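Local coordinates for protein putative succinylglutamate desuccinylase / aspartoacylase (Shewanella amazonensis, PDB 3FMC) that is probably a zinc-dependent hydrolase of the succinylglutamate desuccinylase/aspartoacylase family, thought to act on ester bonds, at residues Glu112-Tyr115 and Gln116-His120; Thr157-Ser160 and Met161-Ala165; Gly207-Met210 and Asp211-Ala214; Ser351-Gln354 and Gly355-Leu358. One frame throughout, in Å; residues are numbered along the deposited sequence.

In the fold
Contacts 1, 2 and 3 fall within the catalytic domain of the succinylglutamate desuccinylase/aspartoacylase family. Contacts 2 and 3 touch, their centres about 11 Å apart: the end of helix 150-163 packs against the start of helix 210-227, with Ala162 CB 3.6 Å from Met210 CE. Met210 also lies near, without touching, His43, Glu46 and His172, whose donor atoms face one vacant point, possibly an unoccupied zinc site; a sulfate ion lies about 6 Å from the side chain of Ala209. Contact 1, on helix 111-118, is peripheral, its centre about 23 Å from those of contacts 2 and 3. Contact 4, about 50 Å between centres from contact 1, meets two other subunits.

Contact 1: residues Glu112-Tyr115 and Gln116-His120; sequences EVWY and QEHSH
One face of the Trp114 indole carries the imidazole of His118 in an offset stack, the six-membered ring and the imidazole having centroids 3.6 Å apart and planes inclined by 13°. In the plane of the imidazole, at its edge, ND1 of His118 donates a nearly straight bond of 2.6 Å to Trp114 O, so stack and bond together fix the rotation of the ring. The Tyr115 ring has Ser119 CB over one face, 4.0 Å from its centroid, and Gln116 NE2 at its edge. That amide nitrogen also donates to Glu112 OE2 at 2.8 Å, with carboxylate and amide nearly coplanar; a bend at chi2 in both chains lets the groups meet. On the indole itself, NE1 is bonded to Thr133 and Phe130 packs edge-to-face, both on helix 123-142. Were Trp114 an alanine, the His118 ring would probably lose its stacking partner, and a gap would be likely to open against helix 123-142. The Glu112-Gln116, Trp114-His118 and Tyr115-Ser119 pairs are i to i+4 contacts along the short alpha-helix 111-118, which packs on helices 123-142 and 210-227.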
ATOM      1  N   GLU C 112     -19.374 -30.204  26.092  1.00 24.93           N
ATOM      2  CA  GLU C 112     -19.774 -31.083  27.195  1.00 27.21           C
ATOM      3  C   GLU C 112     -21.286 -31.339  27.093  1.00 27.22           C
ATOM      4  O   GLU C 112     -21.709 -32.479  27.075  1.00 27.60           O
ATOM      5  CB  GLU C 112     -19.359 -30.504  28.557  1.00 26.60           C
ATOM      6  CG  GLU C 112     -19.817 -31.345  29.768  1.00 31.52           C
ATOM      7  CD  GLU C 112     -19.367 -32.829  29.689  1.00 43.35           C
ATOM      8  OE1 GLU C 112     -18.145 -33.071  29.560  1.00 49.28           O
ATOM      9  OE2 GLU C 112     -20.242 -33.729  29.764  1.00 46.25           O
ATOM     10  N   VAL C 113     -22.089 -30.278  26.967  1.00 27.64           N
ATOM     11  CA  VAL C 113     -23.546 -30.411  26.829  1.00 26.76           C
ATOM     12  C   VAL C 113     -23.922 -31.130  25.560  1.00 25.41           C
ATOM     13  O   VAL C 113     -24.781 -31.995  25.558  1.00 23.47           O
ATOM     14  CB  VAL C 113     -24.269 -29.017  26.920  1.00 29.82           C
ATOM     15  CG1 VAL C 113     -25.764 -29.118  26.553  1.00 26.99           C
ATOM     16  CG2 VAL C 113     -24.085 -28.430  28.315  1.00 27.55           C
ATOM     17  N   TRP C 114     -23.275 -30.800  24.448  1.00 25.90           N
ATOM     18  CA  TRP C 114     -23.568 -31.493  23.198  1.00 23.94           C
ATOM     19  C   TRP C 114     -23.274 -32.987  23.387  1.00 23.47           C
ATOM     20  O   TRP C 114     -24.043 -33.845  22.957  1.00 23.87           O
ATOM     21  CB  TRP C 114     -22.699 -30.949  22.054  1.00 23.63           C
ATOM     22  CG  TRP C 114     -23.069 -31.492  20.726  1.00 20.90           C
ATOM     23  CD1 TRP C 114     -23.842 -30.865  19.785  1.00 21.98           C
ATOM     24  CD2 TRP C 114     -22.691 -32.769  20.150  1.00 22.51           C
ATOM     25  NE1 TRP C 114     -23.951 -31.654  18.670  1.00 24.49           N
ATOM     26  CE2 TRP C 114     -23.283 -32.836  18.876  1.00 21.25           C
ATOM     27  CE3 TRP C 114     -21.915 -33.864  20.601  1.00 22.74           C
ATOM     28  CZ2 TRP C 114     -23.126 -33.929  18.034  1.00 24.33           C
ATOM     29  CZ3 TRP C 114     -21.762 -34.954  19.771  1.00 18.05           C
ATOM     30  CH2 TRP C 114     -22.372 -34.984  18.493  1.00 25.96           C
ATOM     31  N   TYR C 115     -22.124 -33.289  24.007  1.00 23.35           N
ATOM     32  CA  TYR C 115     -21.775 -34.694  24.236  1.00 23.29           C
ATOM     33  C   TYR C 115     -22.853 -35.414  25.055  1.00 26.70           C
ATOM     34  O   TYR C 115     -23.324 -36.491  24.666  1.00 28.57           O
ATOM     35  CB  TYR C 115     -20.414 -34.833  24.902  1.00 23.39           C
ATOM     36  CG  TYR C 115     -20.099 -36.268  25.197  1.00 23.21           C
ATOM     37  CD1 TYR C 115     -19.696 -37.125  24.181  1.00 23.14           C
ATOM     38  CD2 TYR C 115     -20.226 -36.775  26.489  1.00 24.96           C
ATOM     39  CE1 TYR C 115     -19.421 -38.479  24.445  1.00 25.31           C
ATOM     40  CE2 TYR C 115     -19.966 -38.115  26.769  1.00 22.64           C
ATOM     41  CZ  TYR C 115     -19.551 -38.959  25.744  1.00 25.72           C
ATOM     42  OH  TYR C 115     -19.259 -40.286  25.993  1.00 29.59           O
ATOM     43  N   GLN C 116     -23.241 -34.826  26.181  1.00 30.14           N
ATOM     44  CA  GLN C 116     -24.268 -35.453  27.034  1.00 33.61           C
ATOM     45  C   GLN C 116     -25.542 -35.746  26.244  1.00 33.48           C
ATOM     46  O   GLN C 116     -26.112 -36.834  26.360  1.00 34.26           O
ATOM     47  CB  GLN C 116     -24.540 -34.629  28.304  1.00 34.82           C
ATOM     48  CG  GLN C 116     -23.325 -34.617  29.288  1.00 45.27           C
ATOM     49  CD  GLN C 116     -22.828 -36.040  29.696  1.00 55.53           C
ATOM     50  OE1 GLN C 116     -23.622 -36.948  29.963  1.00 68.44           O
ATOM     51  NE2 GLN C 116     -21.515 -36.215  29.742  1.00 59.89           N
ATOM     52  N   GLU C 117     -25.940 -34.807  25.396  1.00 34.14           N
ATOM     53  CA  GLU C 117     -27.149 -34.958  24.574  1.00 34.35           C
ATOM     54  C   GLU C 117     -27.062 -35.976  23.447  1.00 31.71           C
ATOM     55  O   GLU C 117     -28.081 -36.369  22.898  1.00 32.44           O
ATOM     56  CB  GLU C 117     -27.559 -33.589  24.031  1.00 35.31           C
ATOM     57  CG  GLU C 117     -27.897 -32.619  25.170  1.00 41.60           C
ATOM     58  CD  GLU C 117     -28.299 -31.220  24.737  1.00 42.73           C
ATOM     59  OE1 GLU C 117     -28.054 -30.835  23.565  1.00 57.53           O
ATOM     60  OE2 GLU C 117     -28.847 -30.497  25.612  1.00 55.49           O
ATOM     61  N   HIS C 118     -25.853 -36.406  23.086  1.00 29.79           N
ATOM     62  CA  HIS C 118     -25.685 -37.406  22.030  1.00 26.63           C
ATOM     63  C   HIS C 118     -24.960 -38.669  22.508  1.00 23.89           C
ATOM     64  O   HIS C 118     -24.721 -39.582  21.716  1.00 25.64           O
ATOM     65  CB  HIS C 118     -24.879 -36.797  20.872  1.00 27.24           C
ATOM     66  CG  HIS C 118     -25.526 -35.604  20.253  1.00 23.23           C
ATOM     67  ND1 HIS C 118     -25.485 -34.358  20.836  1.00 24.45           N
ATOM     68  CD2 HIS C 118     -26.239 -35.471  19.107  1.00 26.54           C
ATOM     69  CE1 HIS C 118     -26.155 -33.504  20.071  1.00 31.69           C
ATOM     70  NE2 HIS C 118     -26.618 -34.154  19.016  1.00 26.16           N
ATOM     71  N   SER C 119     -24.625 -38.740  23.799  1.00 27.69           N
ATOM     72  CA  SER C 119     -23.770 -39.841  24.298  1.00 32.29           C
ATOM     73  C   SER C 119     -24.373 -41.241  24.142  1.00 33.72           C
ATOM     74  O   SER C 119     -23.642 -42.226  24.109  1.00 34.49           O
ATOM     75  CB  SER C 119     -23.336 -39.604  25.748  1.00 33.78           C
ATOM     76  OG  SER C 119     -24.437 -39.544  26.612  1.00 34.05           O
ATOM     77  N   HIS C 120     -25.697 -41.310  24.017  1.00 35.87           N
ATOM     78  CA  HIS C 120     -26.401 -42.580  23.823  1.00 36.46           C
ATOM     79  C   HIS C 120     -26.212 -43.141  22.427  1.00 37.65           C
ATOM     80  O   HIS C 120     -26.520 -44.311  22.179  1.00 38.85           O
ATOM     81  CB  HIS C 120     -27.881 -42.374  24.054  1.00 38.00           C
ATOM     82  CG  HIS C 120     -28.516 -41.450  23.066  1.00 37.66           C
ATOM     83  ND1 HIS C 120     -28.542 -40.083  23.235  1.00 36.00           N
ATOM     84  CD2 HIS C 120     -29.137 -41.697  21.890  1.00 37.71           C
ATOM     85  CE1 HIS C 120     -29.161 -39.530  22.207  1.00 32.79           C
ATOM     86  NE2 HIS C 120     -29.538 -40.489  21.381  1.00 38.43           N
TER

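Contact 2: residues Thr157-Ser160 and Met161-Ala165; sequences TLQS and MAHRA
Gln159 and His163 run side by side from successive turns of one helix, and the amide NE2 of Gln159 donates to His163 NE2 over 3.1 Å. The glutamine leaves the helix with CG opposite its own nitrogen (chi1 -170°) and stays extended, which carries the amide out level with the far end of the imidazole. Although the acceptor lies close to the amide plane, the donor stands 37° out of the imidazole plane, and the two flat groups are turned 73° apart. The methylene CG of Gln159 rests 3.5 Å from His163 NE2, so the aliphatic part of the chain shares in the contact. Both polar ends have further partners: Gln159 OE1 accepts from Leu105 N, and His163 NE2 is bonded to His107.

These are i to i+4 neighbours in the last turns of helix 150-163, whose backbone bonds include Ala162 N to Leu158 O and His163 N to Gln159 O; in the catalytic domain the helix packs on strand 36-40 and on helices 123-142 and 210-227.

Elsewhere round the helix, selenomethionine Met161 bends at chi3, folding its terminal CE back to 3.8 Å from Leu158 CD2 as the two chains cross. On a more exposed side, Ser160 and Arg164 meet through a water 2.8 Å from Ser160 OG that accepts from Arg164 NE at 3.2 Å, lying at the edge of the guanidinium plane. Arg164 CG lies 3.5 Å from Ser160 O, a buried carbonyl oxygen with no polar partner in the model, and the extended chain beyond carries NE to the water.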
ATOM      1  N   THR C 157     -16.507 -20.209   4.473  1.00 13.53           N
ATOM      2  CA  THR C 157     -16.848 -21.003   3.272  1.00 13.93           C
ATOM      3  C   THR C 157     -15.836 -22.152   3.098  1.00 16.64           C
ATOM      4  O   THR C 157     -16.231 -23.322   2.879  1.00 15.71           O
ATOM      5  CB  THR C 157     -16.954 -20.117   2.004  1.00 13.49           C
ATOM      6  OG1 THR C 157     -17.945 -19.090   2.248  1.00 13.72           O
ATOM      7  CG2 THR C 157     -17.257 -20.932   0.747  1.00 16.50           C
ATOM      8  N   LEU C 158     -14.538 -21.836   3.237  1.00 13.92           N
ATOM      9  CA  LEU C 158     -13.486 -22.872   3.200  1.00 13.02           C
ATOM     10  C   LEU C 158     -13.666 -23.887   4.311  1.00 13.21           C
ATOM     11  O   LEU C 158     -13.572 -25.092   4.085  1.00 15.36           O
ATOM     12  CB  LEU C 158     -12.106 -22.218   3.347  1.00 13.45           C
ATOM     13  CG  LEU C 158     -11.683 -21.288   2.189  1.00 12.45           C
ATOM     14  CD1 LEU C 158     -10.407 -20.511   2.496  1.00 11.93           C
ATOM     15  CD2 LEU C 158     -11.528 -22.079   0.928  1.00 12.80           C
ATOM     16  N   GLN C 159     -13.980 -23.381   5.499  1.00 13.95           N
ATOM     17  CA  GLN C 159     -14.124 -24.179   6.708  1.00 14.00           C
ATOM     18  C   GLN C 159     -15.231 -25.184   6.598  1.00 16.01           C
ATOM     19  O   GLN C 159     -15.089 -26.325   7.027  1.00 17.29           O
ATOM     20  CB  GLN C 159     -14.307 -23.268   7.908  1.00 13.07           C
ATOM     21  CG  GLN C 159     -14.224 -23.995   9.274  1.00 13.47           C
ATOM     22  CD  GLN C 159     -14.245 -23.053  10.422  1.00 13.02           C
ATOM     23  OE1 GLN C 159     -13.797 -21.899  10.303  1.00 15.47           O
ATOM     24  NE2 GLN C 159     -14.717 -23.531  11.588  1.00 14.10           N
ATOM     25  N   SER C 160     -16.367 -24.757   6.060  1.00 16.59           N
ATOM     26  CA  SER C 160     -17.503 -25.652   5.909  1.00 17.45           C
ATOM     27  C   SER C 160     -17.118 -26.824   5.010  1.00 17.78           C
ATOM     28  O   SER C 160     -17.530 -27.968   5.276  1.00 18.78           O
ATOM     29  CB  SER C 160     -18.714 -24.912   5.345  1.00 18.84           C
ATOM     30  OG  SER C 160     -19.736 -25.849   5.072  1.00 24.68           O
HETATM   31  N   MSE C 161     -16.336 -26.565   3.956  1.00 15.88           N
HETATM   32  CA  MSE C 161     -15.845 -27.657   3.097  1.00 16.79           C
HETATM   33  C   MSE C 161     -14.875 -28.568   3.869  1.00 18.33           C
HETATM   34  O   MSE C 161     -14.983 -29.808   3.797  1.00 16.58           O
HETATM   35  CB  MSE C 161     -15.176 -27.134   1.832  1.00 16.01           C
HETATM   36  CG  MSE C 161     -16.185 -26.494   0.820  1.00 21.11           C
HETATM   37 SE   MSE C 161     -15.328 -26.170  -0.839  0.75 13.38          SE
HETATM   38  CE  MSE C 161     -14.154 -24.597  -0.248  1.00 12.34           C
ATOM     39  N   ALA C 162     -13.970 -27.948   4.624  1.00 16.86           N
ATOM     40  CA  ALA C 162     -12.942 -28.669   5.391  1.00 14.83           C
ATOM     41  C   ALA C 162     -13.583 -29.601   6.434  1.00 14.48           C
ATOM     42  O   ALA C 162     -13.133 -30.702   6.636  1.00 17.61           O
ATOM     43  CB  ALA C 162     -12.026 -27.676   6.101  1.00 12.68           C
ATOM     44  N   HIS C 163     -14.623 -29.107   7.106  1.00 14.45           N
ATOM     45  CA  HIS C 163     -15.331 -29.876   8.133  1.00 14.36           C
ATOM     46  C   HIS C 163     -15.906 -31.193   7.609  1.00 17.06           C
ATOM     47  O   HIS C 163     -16.141 -32.126   8.386  1.00 16.65           O
ATOM     48  CB  HIS C 163     -16.474 -29.065   8.725  1.00 15.65           C
ATOM     49  CG  HIS C 163     -16.062 -28.062   9.753  1.00 16.87           C
ATOM     50  ND1 HIS C 163     -15.068 -28.305  10.681  1.00 16.88           N
ATOM     51  CD2 HIS C 163     -16.631 -26.885  10.104  1.00 14.06           C
ATOM     52  CE1 HIS C 163     -15.001 -27.284  11.518  1.00 16.99           C
ATOM     53  NE2 HIS C 163     -15.932 -26.399  11.186  1.00 15.27           N
ATOM     54  N   ARG C 164     -16.180 -31.259   6.312  1.00 14.85           N
ATOM     55  CA  ARG C 164     -16.727 -32.470   5.721  1.00 19.53           C
ATOM     56  C   ARG C 164     -15.719 -33.600   5.559  1.00 17.99           C
ATOM     57  O   ARG C 164     -16.129 -34.730   5.424  1.00 18.95           O
ATOM     58  CB  ARG C 164     -17.335 -32.201   4.352  1.00 19.64           C
ATOM     59  CG  ARG C 164     -18.503 -31.247   4.379  1.00 24.44           C
ATOM     60  CD  ARG C 164     -18.928 -30.917   2.965  1.00 33.12           C
ATOM     61  NE  ARG C 164     -19.991 -29.906   3.031  1.00 49.82           N
ATOM     62  CZ  ARG C 164     -21.279 -30.179   3.278  1.00 54.75           C
ATOM     63  NH1 ARG C 164     -21.688 -31.437   3.482  1.00 58.59           N
ATOM     64  NH2 ARG C 164     -22.171 -29.189   3.325  1.00 52.29           N
ATOM     65  N   ALA C 165     -14.431 -33.296   5.592  1.00 17.04           N
ATOM     66  CA  ALA C 165     -13.348 -34.279   5.411  1.00 17.66           C
ATOM     67  C   ALA C 165     -12.805 -34.880   6.737  1.00 18.12           C
ATOM     68  O   ALA C 165     -12.958 -34.310   7.824  1.00 17.24           O
ATOM     69  CB  ALA C 165     -12.183 -33.610   4.636  1.00 15.95           C
TER
HETATM   70  O   HOH W   1     -19.568 -26.794   2.472  1.00 28.81           O

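Contact 3: residues Gly207-Met210 and Asp211-Ala214; sequences GGAM and DEAA
The loop Gly207-Ala209 curls round the carboxylate of Glu212 before the chain enters helix 210-227, with Ala209 at the N-cap position. Gly208 has a positive phi (98°), where a side chain would be jammed against the preceding carbonyl oxygen, so glycine is called for. The first helical bonds follow, from Ala213 N to Ala209 O at 3.0 Å and from Ala214 N to Met210 O at 2.8 Å.

Glu212 reaches back from the first turn, its CG leaning to the side of the backbone N (chi1 -60°) and the chain extended beyond. Its OE1 accepts from Gly207 N at 2.7 Å and from Ala209 N at 3.2 Å, the donors approaching from opposite faces of the carboxylate plane. The same oxygen lies 3.6 Å from Ala209 CB. Asp211 turns OD1 back to accept from Glu212 N at 2.8 Å, while OD2 is bonded to Thr240. The bent side chain of selenomethionine Met210 instead packs on Leu158 and Ala162 of helix 150-163.

Asp211 thus binds an N-H of the first turn, and Glu212 those of the loop and the N-cap residue; this place at the amino end of a helix would probably favour their negative charge, and the double grip on Glu212 OE1 ties the glycine loop to the helix it precedes.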
ATOM      1  N   GLY C 207      -6.633 -20.390  17.596  1.00 20.85           N
ATOM      2  CA  GLY C 207      -6.001 -19.116  17.370  1.00 21.93           C
ATOM      3  C   GLY C 207      -6.362 -18.430  16.056  1.00 23.24           C
ATOM      4  O   GLY C 207      -5.614 -17.586  15.607  1.00 27.87           O
ATOM      5  N   GLY C 208      -7.482 -18.819  15.441  1.00 18.79           N
ATOM      6  CA  GLY C 208      -8.002 -18.179  14.244  1.00 19.00           C
ATOM      7  C   GLY C 208      -7.691 -18.832  12.903  1.00 16.33           C
ATOM      8  O   GLY C 208      -8.292 -18.463  11.920  1.00 16.28           O
ATOM      9  N   ALA C 209      -6.793 -19.818  12.894  1.00 17.16           N
ATOM     10  CA  ALA C 209      -6.317 -20.489  11.686  1.00 15.16           C
ATOM     11  C   ALA C 209      -7.142 -21.707  11.265  1.00 16.55           C
ATOM     12  O   ALA C 209      -7.868 -22.272  12.046  1.00 14.70           O
ATOM     13  CB  ALA C 209      -4.811 -20.902  11.851  1.00 12.75           C
HETATM   14  N   MSE C 210      -6.991 -22.110  10.007  1.00 15.51           N
HETATM   15  CA  MSE C 210      -7.773 -23.247   9.468  1.00 14.28           C
HETATM   16  C   MSE C 210      -7.549 -24.554  10.215  1.00 14.88           C
HETATM   17  O   MSE C 210      -8.516 -25.259  10.511  1.00 15.48           O
HETATM   18  CB  MSE C 210      -7.403 -23.488   8.008  1.00 16.64           C
HETATM   19  CG  MSE C 210      -7.951 -24.848   7.443  1.00 15.77           C
HETATM   20 SE   MSE C 210      -9.854 -25.083   7.565  0.75 10.97          SE
HETATM   21  CE  MSE C 210     -10.207 -24.629   5.711  1.00 12.61           C
ATOM     22  N   ASP C 211      -6.292 -24.935  10.434  1.00 14.71           N
ATOM     23  CA  ASP C 211      -6.006 -26.224  11.106  1.00 14.94           C
ATOM     24  C   ASP C 211      -6.683 -26.307  12.443  1.00 16.93           C
ATOM     25  O   ASP C 211      -7.422 -27.243  12.712  1.00 16.72           O
ATOM     26  CB  ASP C 211      -4.510 -26.573  11.157  1.00 16.22           C
ATOM     27  CG  ASP C 211      -3.605 -25.517  11.824  1.00 16.60           C
ATOM     28  OD1 ASP C 211      -4.055 -24.445  12.304  1.00 19.25           O
ATOM     29  OD2 ASP C 211      -2.369 -25.783  11.801  1.00 23.94           O
ATOM     30  N   GLU C 212      -6.504 -25.286  13.258  1.00 15.99           N
ATOM     31  CA  GLU C 212      -7.186 -25.217  14.557  1.00 18.71           C
ATOM     32  C   GLU C 212      -8.699 -25.259  14.423  1.00 16.13           C
ATOM     33  O   GLU C 212      -9.397 -25.957  15.148  1.00 18.44           O
ATOM     34  CB  GLU C 212      -6.785 -23.928  15.246  1.00 17.89           C
ATOM     35  CG  GLU C 212      -5.286 -23.810  15.509  1.00 18.22           C
ATOM     36  CD  GLU C 212      -4.816 -22.354  15.573  1.00 23.61           C
ATOM     37  OE1 GLU C 212      -5.626 -21.409  15.360  1.00 20.96           O
ATOM     38  OE2 GLU C 212      -3.614 -22.173  15.781  1.00 28.38           O
ATOM     39  N   ALA C 213      -9.226 -24.500  13.474  1.00 16.70           N
ATOM     40  CA  ALA C 213     -10.665 -24.452  13.273  1.00 17.26           C
ATOM     41  C   ALA C 213     -11.178 -25.851  12.945  1.00 15.14           C
ATOM     42  O   ALA C 213     -12.267 -26.223  13.346  1.00 14.91           O
ATOM     43  CB  ALA C 213     -10.993 -23.469  12.140  1.00 16.02           C
ATOM     44  N   ALA C 214     -10.382 -26.599  12.186  1.00 16.70           N
ATOM     45  CA  ALA C 214     -10.729 -27.959  11.799  1.00 14.99           C
ATOM     46  C   ALA C 214     -10.594 -28.958  12.956  1.00 15.36           C
ATOM     47  O   ALA C 214     -11.450 -29.835  13.103  1.00 15.24           O
ATOM     48  CB  ALA C 214      -9.910 -28.429  10.644  1.00 12.45           C
TER
HETATM   49  O   HOH W   2      -3.194 -19.338  14.993  1.00 38.88           O

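Contact 4: residues Ser351-Gln354 and Gly355-Leu358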
ATOM      1  N   SER C 351      15.972  -4.338   4.662  1.00 13.39           N
ATOM      2  CA  SER C 351      15.951  -3.107   5.450  1.00 14.30           C
ATOM      3  C   SER C 351      14.889  -3.219   6.524  1.00 14.38           C
ATOM      4  O   SER C 351      13.719  -3.527   6.268  1.00 13.95           O
ATOM      5  CB  SER C 351      15.761  -1.901   4.545  1.00 15.09           C
ATOM      6  OG  SER C 351      14.619  -2.048   3.773  1.00 18.00           O
ATOM      7  N   VAL C 352      15.341  -3.042   7.757  1.00 15.04           N
ATOM      8  CA  VAL C 352      14.511  -3.195   8.913  1.00 14.87           C
ATOM      9  C   VAL C 352      14.520  -1.963   9.829  1.00 13.72           C
ATOM     10  O   VAL C 352      15.497  -1.225   9.901  1.00 11.99           O
ATOM     11  CB  VAL C 352      14.919  -4.459   9.755  1.00 14.93           C
ATOM     12  CG1 VAL C 352      14.804  -5.719   8.896  1.00 14.04           C
ATOM     13  CG2 VAL C 352      16.351  -4.364  10.405  1.00  9.91           C
ATOM     14  N   HIS C 353      13.407  -1.787  10.505  1.00 15.11           N
ATOM     15  CA  HIS C 353      13.262  -0.805  11.562  1.00 14.80           C
ATOM     16  C   HIS C 353      13.527  -1.554  12.869  1.00 16.81           C
ATOM     17  O   HIS C 353      13.494  -2.805  12.932  1.00 15.61           O
ATOM     18  CB  HIS C 353      11.821  -0.225  11.558  1.00 15.22           C
ATOM     19  CG  HIS C 353      11.391   0.363  10.235  1.00 15.04           C
ATOM     20  ND1 HIS C 353      12.192   1.209   9.482  1.00 12.66           N
ATOM     21  CD2 HIS C 353      10.212   0.280   9.569  1.00 17.69           C
ATOM     22  CE1 HIS C 353      11.542   1.564   8.385  1.00 18.26           C
ATOM     23  NE2 HIS C 353      10.334   1.026   8.422  1.00 19.57           N
ATOM     24  N   GLN C 354      13.788  -0.823  13.950  1.00 14.68           N
ATOM     25  CA  GLN C 354      13.862  -1.502  15.232  1.00 16.20           C
ATOM     26  C   GLN C 354      12.513  -2.231  15.447  1.00 14.36           C
ATOM     27  O   GLN C 354      11.430  -1.688  15.194  1.00 14.28           O
ATOM     28  CB  GLN C 354      14.096  -0.512  16.360  1.00 16.22           C
ATOM     29  CG  GLN C 354      14.317  -1.193  17.686  1.00 15.92           C
ATOM     30  CD  GLN C 354      14.461  -0.228  18.818  1.00 18.49           C
ATOM     31  OE1 GLN C 354      13.765   0.767  18.893  1.00 20.75           O
ATOM     32  NE2 GLN C 354      15.354  -0.542  19.728  1.00 25.31           N
ATOM     33  N   GLY C 355      12.590  -3.486  15.857  1.00 12.87           N
ATOM     34  CA  GLY C 355      11.418  -4.290  16.108  1.00 13.63           C
ATOM     35  C   GLY C 355      10.910  -5.124  14.946  1.00 12.71           C
ATOM     36  O   GLY C 355      10.088  -5.980  15.155  1.00 15.16           O
ATOM     37  N   THR C 356      11.426  -4.922  13.730  1.00 12.74           N
ATOM     38  CA  THR C 356      10.989  -5.736  12.613  1.00 13.76           C
ATOM     39  C   THR C 356      11.362  -7.184  12.914  1.00 13.55           C
ATOM     40  O   THR C 356      12.440  -7.445  13.460  1.00 14.82           O
ATOM     41  CB  THR C 356      11.574  -5.286  11.268  1.00 13.92           C
ATOM     42  OG1 THR C 356      11.295  -3.903  11.080  1.00 13.35           O
ATOM     43  CG2 THR C 356      10.918  -6.126  10.130  1.00 14.63           C
ATOM     44  N   GLU C 357      10.458  -8.122  12.625  1.00 13.72           N
ATOM     45  CA  GLU C 357      10.743  -9.527  12.938  1.00 14.47           C
ATOM     46  C   GLU C 357      11.774 -10.052  11.942  1.00 14.90           C
ATOM     47  O   GLU C 357      11.503 -10.192  10.749  1.00 13.37           O
ATOM     48  CB  GLU C 357       9.485 -10.348  12.905  1.00 16.23           C
ATOM     49  CG  GLU C 357       9.675 -11.832  13.309  1.00 17.54           C
ATOM     50  CD  GLU C 357       8.467 -12.671  12.942  1.00 17.43           C
ATOM     51  OE1 GLU C 357       7.397 -12.587  13.595  1.00 14.54           O
ATOM     52  OE2 GLU C 357       8.602 -13.432  11.985  1.00 19.12           O
ATOM     53  N   LEU C 358      12.959 -10.334  12.446  1.00 13.57           N
ATOM     54  CA  LEU C 358      14.066 -10.807  11.607  1.00 14.43           C
ATOM     55  C   LEU C 358      14.003 -12.306  11.314  1.00 13.10           C
ATOM     56  O   LEU C 358      14.147 -12.694  10.165  1.00 11.42           O
ATOM     57  CB  LEU C 358      15.435 -10.455  12.210  1.00 13.44           C
ATOM     58  CG  LEU C 358      15.980  -9.058  11.988  1.00 21.47           C
ATOM     59  CD1 LEU C 358      17.209  -8.853  12.909  1.00 19.25           C
ATOM     60  CD2 LEU C 358      16.336  -8.820  10.493  1.00 17.33           C
TER
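Thr356 OG1 accepts a hydrogen bond from His353 N at 3.0 Å, and Thr356 N donates in turn to His353 O at 3.1 Å, so the threonine joins both ends of the histidine backbone. The second bond closes a type II beta turn from His353 to Thr356, between strands 351-352 and 357-363. At the third position of the turn Gly355 has phi 92°, at which a CB would clash with the oxygen of Gln354. A chi1 of -54° in Thr356 aims the hydroxyl at His353, and Thr356 CB packs 3.8 Å from Val352 CB. Val352 CG1 also meets Leu358 CD2 at 3.8 Å, an apolar pair whose side chains cross at about a right angle. With a valine at the threonine position, His353 N would probably lose its hydroxyl acceptor and the hold on the turn would be weakened. The turn lies where two other subunits meet it: Thr356 packs on Ile95 of the second, and Ser351 OG bonds to Lys83 NZ of the third. The bonds of the turn satisfy His353 N and O within the chain, while His353 ND1 and Gln354 O find partners on the second subunit, in Ala15 N and Thr150 OG1.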